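Side-chain contacts in IroE-like serine hydrolase (Shewanella oneidensis, PDB 3GFF), which probably hydrolyses ester bonds and belongs to the esterase D family, with an alpha/beta-hydrolase fold: residues E24-V29 with L118-K123; L48-D53 with R88-T93. All blocks are in the same frame, centred on the assembly; numbering follows the deposited sequence.

Interaction 1. Residues E24-V29 with L118-K123; sequences ETREYV and LDFIEK
Strand 24-31, second from the edge of the central mixed sheet of this alpha/beta-hydrolase fold, packs on helix 114-132; between 24-29 and 118-123 the contact rests on Arg-26 and Phe-120. The contact is CH-pi packing. Arg-26 CG stands over one face of the Phe-120 ring, 4.2 Å from the ring centroid and 28° off the normal, so it lies away from the middle. It leans toward the rim atoms CZ and CE1, with CG to Phe-120 CZ at 3.8 Å. Arg-26 CB comes alongside at 3.9 Å from the same CZ, and the first two methylenes of the arginine therefore carry the apolar part of the contact. The first torsion (chi1 -86°, CG beside the backbone N) sets CG on the ring; the bend at chi2 directs only the outer chain, which leaves the strand at a steep angle. The Glu-24 side chain reaches to Arg-26 NE, which donates to Glu-24 OE2 over 3.1 Å in a salt bridge; the bond is bent (142°), and the oxygen is met on its anti side and out of both planes. Arg-26 NH2 also pairs with Asp-89 OD2, modelled too short, so its exact geometry is doubtful; Glu-24 OE2 has further partners in Arg-88 and Thr-84. No hydrogen bond joins the two segments. Phe-117, on the same helix, also touches Arg-26, and Phe-120 reaches Leu-22 and Ser-19 near the hairpin joining strands 12-19 and 24-31. Two residues further along the strand, Tyr-28 packs on Leu-125 and Ile-129, continuing the seam between sheet and helix.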
ATOM      1  N   GLU A  24      -2.834 -31.940  12.205  1.00 24.56           N
ATOM      2  CA  GLU A  24      -4.007 -31.239  11.669  1.00 24.26           C
ATOM      3  C   GLU A  24      -3.807 -30.923  10.202  1.00 23.27           C
ATOM      4  O   GLU A  24      -2.714 -31.046   9.661  1.00 23.41           O
ATOM      5  CB  GLU A  24      -4.262 -29.921  12.445  1.00 23.41           C
ATOM      6  CG  GLU A  24      -3.106 -28.942  12.398  1.00 24.40           C
ATOM      7  CD  GLU A  24      -3.256 -27.710  13.318  1.00 25.27           C
ATOM      8  OE1 GLU A  24      -4.086 -27.707  14.249  1.00 26.85           O
ATOM      9  OE2 GLU A  24      -2.491 -26.750  13.137  1.00 24.17           O
ATOM     10  N   THR A  25      -4.895 -30.515   9.571  1.00 22.39           N
ATOM     11  CA  THR A  25      -4.882 -30.012   8.218  1.00 21.57           C
ATOM     12  C   THR A  25      -4.471 -28.552   8.307  1.00 22.23           C
ATOM     13  O   THR A  25      -4.975 -27.813   9.156  1.00 20.73           O
ATOM     14  CB  THR A  25      -6.282 -30.046   7.617  1.00 21.66           C
ATOM     15  OG1 THR A  25      -6.782 -31.378   7.715  1.00 20.11           O
ATOM     16  CG2 THR A  25      -6.263 -29.599   6.135  1.00 21.18           C
ATOM     17  N   ARG A  26      -3.533 -28.161   7.454  1.00 21.93           N
ATOM     18  CA  ARG A  26      -3.079 -26.806   7.371  1.00 23.16           C
ATOM     19  C   ARG A  26      -3.419 -26.235   5.989  1.00 23.80           C
ATOM     20  O   ARG A  26      -3.142 -26.855   4.984  1.00 24.54           O
ATOM     21  CB  ARG A  26      -1.565 -26.717   7.657  1.00 24.42           C
ATOM     22  CG  ARG A  26      -1.191 -26.611   9.127  1.00 25.87           C
ATOM     23  CD  ARG A  26      -1.981 -25.452   9.745  1.00 27.62           C
ATOM     24  NE  ARG A  26      -1.403 -24.908  10.953  1.00 29.55           N
ATOM     25  CZ  ARG A  26      -0.986 -23.662  11.134  1.00 31.04           C
ATOM     26  NH1 ARG A  26      -1.115 -22.719  10.231  1.00 31.43           N
ATOM     27  NH2 ARG A  26      -0.476 -23.336  12.294  1.00 32.85           N
ATOM     28  N   GLU A  27      -4.033 -25.054   5.965  1.00 24.54           N
ATOM     29  CA  GLU A  27      -4.369 -24.363   4.726  1.00 25.73           C
ATOM     30  C   GLU A  27      -3.415 -23.216   4.445  1.00 23.20           C
ATOM     31  O   GLU A  27      -2.827 -22.585   5.358  1.00 21.72           O
ATOM     32  CB  GLU A  27      -5.821 -23.849   4.746  1.00 27.09           C
ATOM     33  CG  GLU A  27      -6.826 -24.974   4.703  1.00 29.72           C
ATOM     34  CD  GLU A  27      -8.271 -24.504   4.787  1.00 31.30           C
ATOM     35  OE1 GLU A  27      -8.552 -23.393   5.299  1.00 34.33           O
ATOM     36  OE2 GLU A  27      -9.139 -25.279   4.343  1.00 35.03           O
ATOM     37  N   TYR A  28      -3.228 -22.983   3.160  1.00 21.33           N
ATOM     38  CA  TYR A  28      -2.381 -21.906   2.701  1.00 22.59           C
ATOM     39  C   TYR A  28      -2.749 -21.496   1.279  1.00 21.66           C
ATOM     40  O   TYR A  28      -3.419 -22.232   0.557  1.00 19.75           O
ATOM     41  CB  TYR A  28      -0.902 -22.288   2.826  1.00 22.89           C
ATOM     42  CG  TYR A  28      -0.411 -23.395   1.937  1.00 23.11           C
ATOM     43  CD1 TYR A  28      -0.487 -24.714   2.341  1.00 23.32           C
ATOM     44  CD2 TYR A  28       0.170 -23.117   0.711  1.00 22.31           C
ATOM     45  CE1 TYR A  28       0.006 -25.723   1.553  1.00 24.04           C
ATOM     46  CE2 TYR A  28       0.660 -24.116  -0.082  1.00 23.31           C
ATOM     47  CZ  TYR A  28       0.591 -25.418   0.346  1.00 23.39           C
ATOM     48  OH  TYR A  28       1.041 -26.442  -0.449  1.00 24.53           O
ATOM     49  N   VAL A  29      -2.294 -20.311   0.892  1.00 22.80           N
ATOM     50  CA  VAL A  29      -2.542 -19.745  -0.430  1.00 23.67           C
ATOM     51  C   VAL A  29      -1.215 -19.383  -1.113  1.00 24.17           C
ATOM     52  O   VAL A  29      -0.271 -18.972  -0.459  1.00 25.17           O
ATOM     53  CB  VAL A  29      -3.440 -18.473  -0.349  1.00 24.34           C
ATOM     54  CG1 VAL A  29      -4.895 -18.829  -0.120  1.00 23.68           C
ATOM     55  CG2 VAL A  29      -2.923 -17.510   0.741  1.00 24.08           C
ATOM     56  N   LEU A 118       7.368 -23.503  13.365  1.00 21.64           N
ATOM     57  CA  LEU A 118       8.519 -23.286  12.491  1.00 22.09           C
ATOM     58  C   LEU A 118       8.986 -24.637  11.912  1.00 22.89           C
ATOM     59  O   LEU A 118       9.370 -24.734  10.741  1.00 23.21           O
ATOM     60  CB  LEU A 118       9.666 -22.579  13.229  1.00 22.89           C
ATOM     61  CG  LEU A 118       9.471 -21.066  13.377  1.00 24.21           C
ATOM     62  CD1 LEU A 118      10.340 -20.486  14.518  1.00 23.20           C
ATOM     63  CD2 LEU A 118       9.726 -20.381  11.984  1.00 22.39           C
ATOM     64  N   ASP A 119       8.968 -25.681  12.736  1.00 24.21           N
ATOM     65  CA  ASP A 119       9.332 -27.022  12.255  1.00 23.65           C
ATOM     66  C   ASP A 119       8.376 -27.443  11.149  1.00 24.64           C
ATOM     67  O   ASP A 119       8.782 -28.050  10.144  1.00 27.82           O
ATOM     68  CB  ASP A 119       9.288 -28.031  13.381  1.00 24.32           C
ATOM     69  CG  ASP A 119      10.425 -27.855  14.375  1.00 24.10           C
ATOM     70  OD1 ASP A 119      11.432 -27.174  14.092  1.00 22.59           O
ATOM     71  OD2 ASP A 119      10.290 -28.393  15.458  1.00 24.69           O
ATOM     72  N   PHE A 120       7.094 -27.142  11.335  1.00 24.74           N
ATOM     73  CA  PHE A 120       6.069 -27.380  10.298  1.00 22.56           C
ATOM     74  C   PHE A 120       6.443 -26.728   8.958  1.00 21.28           C
ATOM     75  O   PHE A 120       6.301 -27.329   7.900  1.00 20.29           O
ATOM     76  CB  PHE A 120       4.679 -26.925  10.766  1.00 21.81           C
ATOM     77  CG  PHE A 120       3.768 -26.451   9.622  1.00 21.41           C
ATOM     78  CD1 PHE A 120       3.228 -27.351   8.706  1.00 21.43           C
ATOM     79  CD2 PHE A 120       3.448 -25.087   9.481  1.00 21.96           C
ATOM     80  CE1 PHE A 120       2.388 -26.914   7.654  1.00 21.30           C
ATOM     81  CE2 PHE A 120       2.629 -24.631   8.395  1.00 20.89           C
ATOM     82  CZ  PHE A 120       2.112 -25.563   7.493  1.00 21.63           C
ATOM     83  N   ILE A 121       6.930 -25.500   9.019  1.00 23.23           N
ATOM     84  CA  ILE A 121       7.336 -24.770   7.822  1.00 23.75           C
ATOM     85  C   ILE A 121       8.548 -25.449   7.170  1.00 23.17           C
ATOM     86  O   ILE A 121       8.529 -25.738   5.980  1.00 23.27           O
ATOM     87  CB  ILE A 121       7.618 -23.272   8.121  1.00 24.52           C
ATOM     88  CG1 ILE A 121       6.323 -22.559   8.537  1.00 24.61           C
ATOM     89  CG2 ILE A 121       8.303 -22.567   6.887  1.00 23.50           C
ATOM     90  CD1 ILE A 121       6.526 -21.137   9.033  1.00 24.47           C
ATOM     91  N   GLU A 122       9.575 -25.749   7.957  1.00 22.31           N
ATOM     92  CA  GLU A 122      10.796 -26.325   7.401  1.00 22.28           C
ATOM     93  C   GLU A 122      10.729 -27.764   7.008  1.00 22.74           C
ATOM     94  O   GLU A 122      11.386 -28.161   6.041  1.00 23.15           O
ATOM     95  CB  GLU A 122      11.976 -26.140   8.370  1.00 21.24           C
ATOM     96  CG  GLU A 122      12.339 -24.679   8.547  1.00 20.71           C
ATOM     97  CD  GLU A 122      13.667 -24.462   9.209  1.00 21.05           C
ATOM     98  OE1 GLU A 122      13.782 -24.575  10.442  1.00 20.52           O
ATOM     99  OE2 GLU A 122      14.601 -24.104   8.489  1.00 21.98           O
ATOM    100  N   LYS A 123       9.974 -28.550   7.777  1.00 22.26           N
ATOM    101  CA  LYS A 123       9.943 -29.978   7.575  1.00 22.99           C
ATOM    102  C   LYS A 123       8.807 -30.417   6.655  1.00 21.56           C
ATOM    103  O   LYS A 123       8.940 -31.422   5.991  1.00 18.28           O
ATOM    104  CB  LYS A 123       9.901 -30.717   8.921  1.00 23.71           C
ATOM    105  CG  LYS A 123      11.098 -30.419   9.826  1.00 23.80           C
ATOM    106  CD  LYS A 123      12.395 -31.024   9.304  1.00 24.35           C
ATOM    107  CE  LYS A 123      13.542 -30.937  10.372  1.00 24.67           C
ATOM    108  NZ  LYS A 123      14.837 -31.562   9.904  1.00 22.41           N
TER

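Interaction 2. Residues L48-D53 with R88-T93; sequences LLDGED and RDYTPT
Tyr-90 drives its phenol into the turn after strand 43-48, where its OH accepts a hydrogen bond from the backbone N of Asp-50. The bond is 2.9 Å from Asp-50 N to Tyr-90 OH and nearly straight (166°), and the amide lies in the plane of the ring, at its edge. Leu-49 lines the same hydroxyl with carbon: its CB is 3.3 Å from Tyr-90 OH and 3.8 Å from Tyr-90 CZ. With CG beside the backbone N (chi1 -62°), the Leu-49 branches extend past the phenol, and CD1 sits over one ring face, offset toward the rim, 4.2 Å from Tyr-90 CZ. The carboxylate of Asp-50 approaches obliquely, its plane 57° from that of the ring, and brings OD1 to 3.3 Å from Tyr-90 CE2. Its strongest polar partner is Arg-86, which forms a salt bridge to OD1 and helps fix that group. Further out, the Phe-117 ring meets that of Tyr-90 at an incline, while Phe-146 and Val-150 of helix 146-156 pack against it. Just before Tyr-90, Arg-88 grips Asp-89 side-on, with NE (2.8 Å) and NH2 (2.9 Å) both donating to Asp-89 OD1. Tyr-90 also touches the probable nucleophile elbow, a GxSxG pattern that includes Ser-145, and the Asp-50 side chain lies near the probable Ser-His-Asp triad without touching it. The contact thus combines three elements beside the likely catalytic centre: the amide bond satisfies a buried N-H and fixes the phenol's outer end, Leu-49 gives a nonpolar lining, and the Asp-50 carboxylate lies close to CE2 with its charge drawn off by Arg-86.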
ATOM      1  N   LEU A  48       4.097 -15.181   4.090  1.00 25.68           N
ATOM      2  CA  LEU A  48       3.345 -14.229   4.906  1.00 24.95           C
ATOM      3  C   LEU A  48       2.523 -14.980   5.983  1.00 25.66           C
ATOM      4  O   LEU A  48       1.702 -15.844   5.647  1.00 23.89           O
ATOM      5  CB  LEU A  48       2.376 -13.411   4.038  1.00 23.65           C
ATOM      6  CG  LEU A  48       2.914 -12.756   2.754  1.00 22.68           C
ATOM      7  CD1 LEU A  48       1.741 -12.150   2.000  1.00 20.49           C
ATOM      8  CD2 LEU A  48       4.046 -11.673   3.059  1.00 20.59           C
ATOM      9  N   LEU A  49       2.776 -14.656   7.258  1.00 24.84           N
ATOM     10  CA  LEU A  49       1.999 -15.184   8.370  1.00 24.91           C
ATOM     11  C   LEU A  49       0.683 -14.416   8.461  1.00 26.99           C
ATOM     12  O   LEU A  49       0.540 -13.375   7.820  1.00 26.10           O
ATOM     13  CB  LEU A  49       2.774 -15.057   9.676  1.00 23.97           C
ATOM     14  CG  LEU A  49       4.089 -15.834   9.722  1.00 22.71           C
ATOM     15  CD1 LEU A  49       4.722 -15.726  11.089  1.00 22.83           C
ATOM     16  CD2 LEU A  49       3.880 -17.288   9.329  1.00 19.81           C
ATOM     17  N   ASP A  50      -0.253 -14.936   9.264  1.00 27.44           N
ATOM     18  CA  ASP A  50      -1.604 -14.381   9.406  1.00 27.17           C
ATOM     19  C   ASP A  50      -2.263 -14.234   8.062  1.00 27.51           C
ATOM     20  O   ASP A  50      -2.920 -13.233   7.801  1.00 28.03           O
ATOM     21  CB  ASP A  50      -1.590 -13.033  10.134  1.00 27.11           C
ATOM     22  CG  ASP A  50      -1.323 -13.182  11.588  1.00 26.85           C
ATOM     23  OD1 ASP A  50      -1.959 -14.092  12.190  1.00 27.57           O
ATOM     24  OD2 ASP A  50      -0.492 -12.423  12.114  1.00 22.69           O
ATOM     25  N   GLY A  51      -2.123 -15.255   7.230  1.00 28.16           N
ATOM     26  CA  GLY A  51      -2.632 -15.213   5.858  1.00 29.04           C
ATOM     27  C   GLY A  51      -4.101 -14.920   5.683  1.00 29.92           C
ATOM     28  O   GLY A  51      -4.455 -14.260   4.733  1.00 30.16           O
ATOM     29  N   GLU A  52      -4.938 -15.380   6.621  1.00 30.38           N
ATOM     30  CA  GLU A  52      -6.412 -15.205   6.564  1.00 31.69           C
ATOM     31  C   GLU A  52      -6.778 -13.749   6.544  1.00 30.37           C
ATOM     32  O   GLU A  52      -7.715 -13.370   5.910  1.00 30.42           O
ATOM     33  CB  GLU A  52      -7.148 -15.793   7.790  1.00 33.52           C
ATOM     34  CG  GLU A  52      -6.465 -16.921   8.516  1.00 34.98           C
ATOM     35  CD  GLU A  52      -5.194 -16.501   9.204  1.00 36.11           C
ATOM     36  OE1 GLU A  52      -5.192 -15.532  10.004  1.00 38.45           O
ATOM     37  OE2 GLU A  52      -4.179 -17.165   8.958  1.00 37.13           O
ATOM     38  N   ASP A  53      -6.008 -12.948   7.253  1.00 31.39           N
ATOM     39  CA  ASP A  53      -6.236 -11.505   7.413  1.00 31.12           C
ATOM     40  C   ASP A  53      -5.296 -10.567   6.621  1.00 29.45           C
ATOM     41  O   ASP A  53      -5.736  -9.509   6.172  1.00 27.13           O
ATOM     42  CB  ASP A  53      -6.130 -11.158   8.915  1.00 32.28           C
ATOM     43  CG  ASP A  53      -7.253 -11.779   9.747  1.00 33.05           C
ATOM     44  OD1 ASP A  53      -8.272 -12.190   9.176  1.00 33.84           O
ATOM     45  OD2 ASP A  53      -7.134 -11.841  10.974  1.00 33.73           O
ATOM     46  N   ARG A  88      -1.083 -20.615  19.923  1.00 24.13           N
ATOM     47  CA  ARG A  88      -0.243 -21.777  20.120  1.00 23.61           C
ATOM     48  C   ARG A  88       0.973 -21.680  19.238  1.00 24.11           C
ATOM     49  O   ARG A  88       2.075 -21.848  19.724  1.00 24.47           O
ATOM     50  CB  ARG A  88      -1.010 -23.055  19.801  1.00 23.14           C
ATOM     51  CG  ARG A  88      -0.284 -24.374  20.078  1.00 22.59           C
ATOM     52  CD  ARG A  88      -0.991 -25.500  19.335  1.00 22.77           C
ATOM     53  NE  ARG A  88      -0.916 -25.289  17.890  1.00 21.87           N
ATOM     54  CZ  ARG A  88      -1.567 -26.003  16.977  1.00 22.09           C
ATOM     55  NH1 ARG A  88      -2.376 -27.002  17.330  1.00 21.16           N
ATOM     56  NH2 ARG A  88      -1.417 -25.715  15.688  1.00 21.63           N
ATOM     57  N   ASP A  89       0.765 -21.345  17.960  1.00 24.58           N
ATOM     58  CA  ASP A  89       1.819 -21.369  16.957  1.00 23.54           C
ATOM     59  C   ASP A  89       2.684 -20.139  16.862  1.00 23.92           C
ATOM     60  O   ASP A  89       3.778 -20.228  16.357  1.00 24.70           O
ATOM     61  CB  ASP A  89       1.202 -21.583  15.582  1.00 23.53           C
ATOM     62  CG  ASP A  89       0.471 -22.911  15.458  1.00 24.58           C
ATOM     63  OD1 ASP A  89       0.824 -23.873  16.180  1.00 24.99           O
ATOM     64  OD2 ASP A  89      -0.460 -22.994  14.624  1.00 24.52           O
ATOM     65  N   TYR A  90       2.200 -18.997  17.325  1.00 23.78           N
ATOM     66  CA  TYR A  90       2.932 -17.749  17.167  1.00 23.57           C
ATOM     67  C   TYR A  90       3.680 -17.312  18.407  1.00 24.25           C
ATOM     68  O   TYR A  90       4.341 -16.278  18.369  1.00 24.43           O
ATOM     69  CB  TYR A  90       1.985 -16.640  16.652  1.00 24.00           C
ATOM     70  CG  TYR A  90       1.658 -16.711  15.173  1.00 23.13           C
ATOM     71  CD1 TYR A  90       1.784 -17.895  14.459  1.00 23.33           C
ATOM     72  CD2 TYR A  90       1.132 -15.615  14.511  1.00 23.29           C
ATOM     73  CE1 TYR A  90       1.476 -17.969  13.137  1.00 23.14           C
ATOM     74  CE2 TYR A  90       0.795 -15.687  13.143  1.00 23.83           C
ATOM     75  CZ  TYR A  90       0.955 -16.873  12.476  1.00 24.03           C
ATOM     76  OH  TYR A  90       0.610 -17.006  11.127  1.00 24.56           O
ATOM     77  N   THR A  91       3.581 -18.098  19.488  1.00 24.23           N
ATOM     78  CA  THR A  91       4.248 -17.790  20.761  1.00 22.39           C
ATOM     79  C   THR A  91       5.421 -18.727  21.017  1.00 22.88           C
ATOM     80  O   THR A  91       5.288 -19.928  20.939  1.00 20.48           O
ATOM     81  CB  THR A  91       3.240 -17.770  21.945  1.00 22.51           C
ATOM     82  OG1 THR A  91       2.529 -19.008  22.037  1.00 20.14           O
ATOM     83  CG2 THR A  91       2.225 -16.605  21.748  1.00 20.27           C
ATOM     84  N   PRO A  92       6.611 -18.158  21.252  1.00 24.73           N
ATOM     85  CA  PRO A  92       7.810 -18.956  21.459  1.00 24.68           C
ATOM     86  C   PRO A  92       7.939 -19.542  22.858  1.00 25.60           C
ATOM     87  O   PRO A  92       8.607 -20.584  23.029  1.00 26.32           O
ATOM     88  CB  PRO A  92       8.931 -17.964  21.171  1.00 25.55           C
ATOM     89  CG  PRO A  92       8.344 -16.599  21.509  1.00 26.17           C
ATOM     90  CD  PRO A  92       6.881 -16.703  21.283  1.00 25.36           C
ATOM     91  N   THR A  93       7.322 -18.879  23.842  1.00 24.47           N
ATOM     92  CA  THR A  93       7.325 -19.333  25.209  1.00 24.09           C
ATOM     93  C   THR A  93       5.887 -19.422  25.730  1.00 22.86           C
ATOM     94  O   THR A  93       4.972 -18.785  25.204  1.00 21.09           O
ATOM     95  CB  THR A  93       8.198 -18.409  26.112  1.00 24.57           C
ATOM     96  OG1 THR A  93       7.754 -17.042  26.017  1.00 23.58           O
ATOM     97  CG2 THR A  93       9.659 -18.475  25.676  1.00 24.82           C
TER

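From the N terminus, strand 24-31 comes first, and interaction 1 closes the long loop from it to helix 114-132. Interaction 2 is nested inside that loop: it joins the turn between strand 43-48 and helix 51-65 to the region following helix 86-89. The two contacts therefore do not cross, and their centres lie about 11 Å apart. Charged side chains of 24-29 and 88-93 meet between them, one of these meetings being modelled too close. Together they connect the antiparallel side of the sheet, helix 114-132, the short helix 86-89 and the turn beyond strand 43-48.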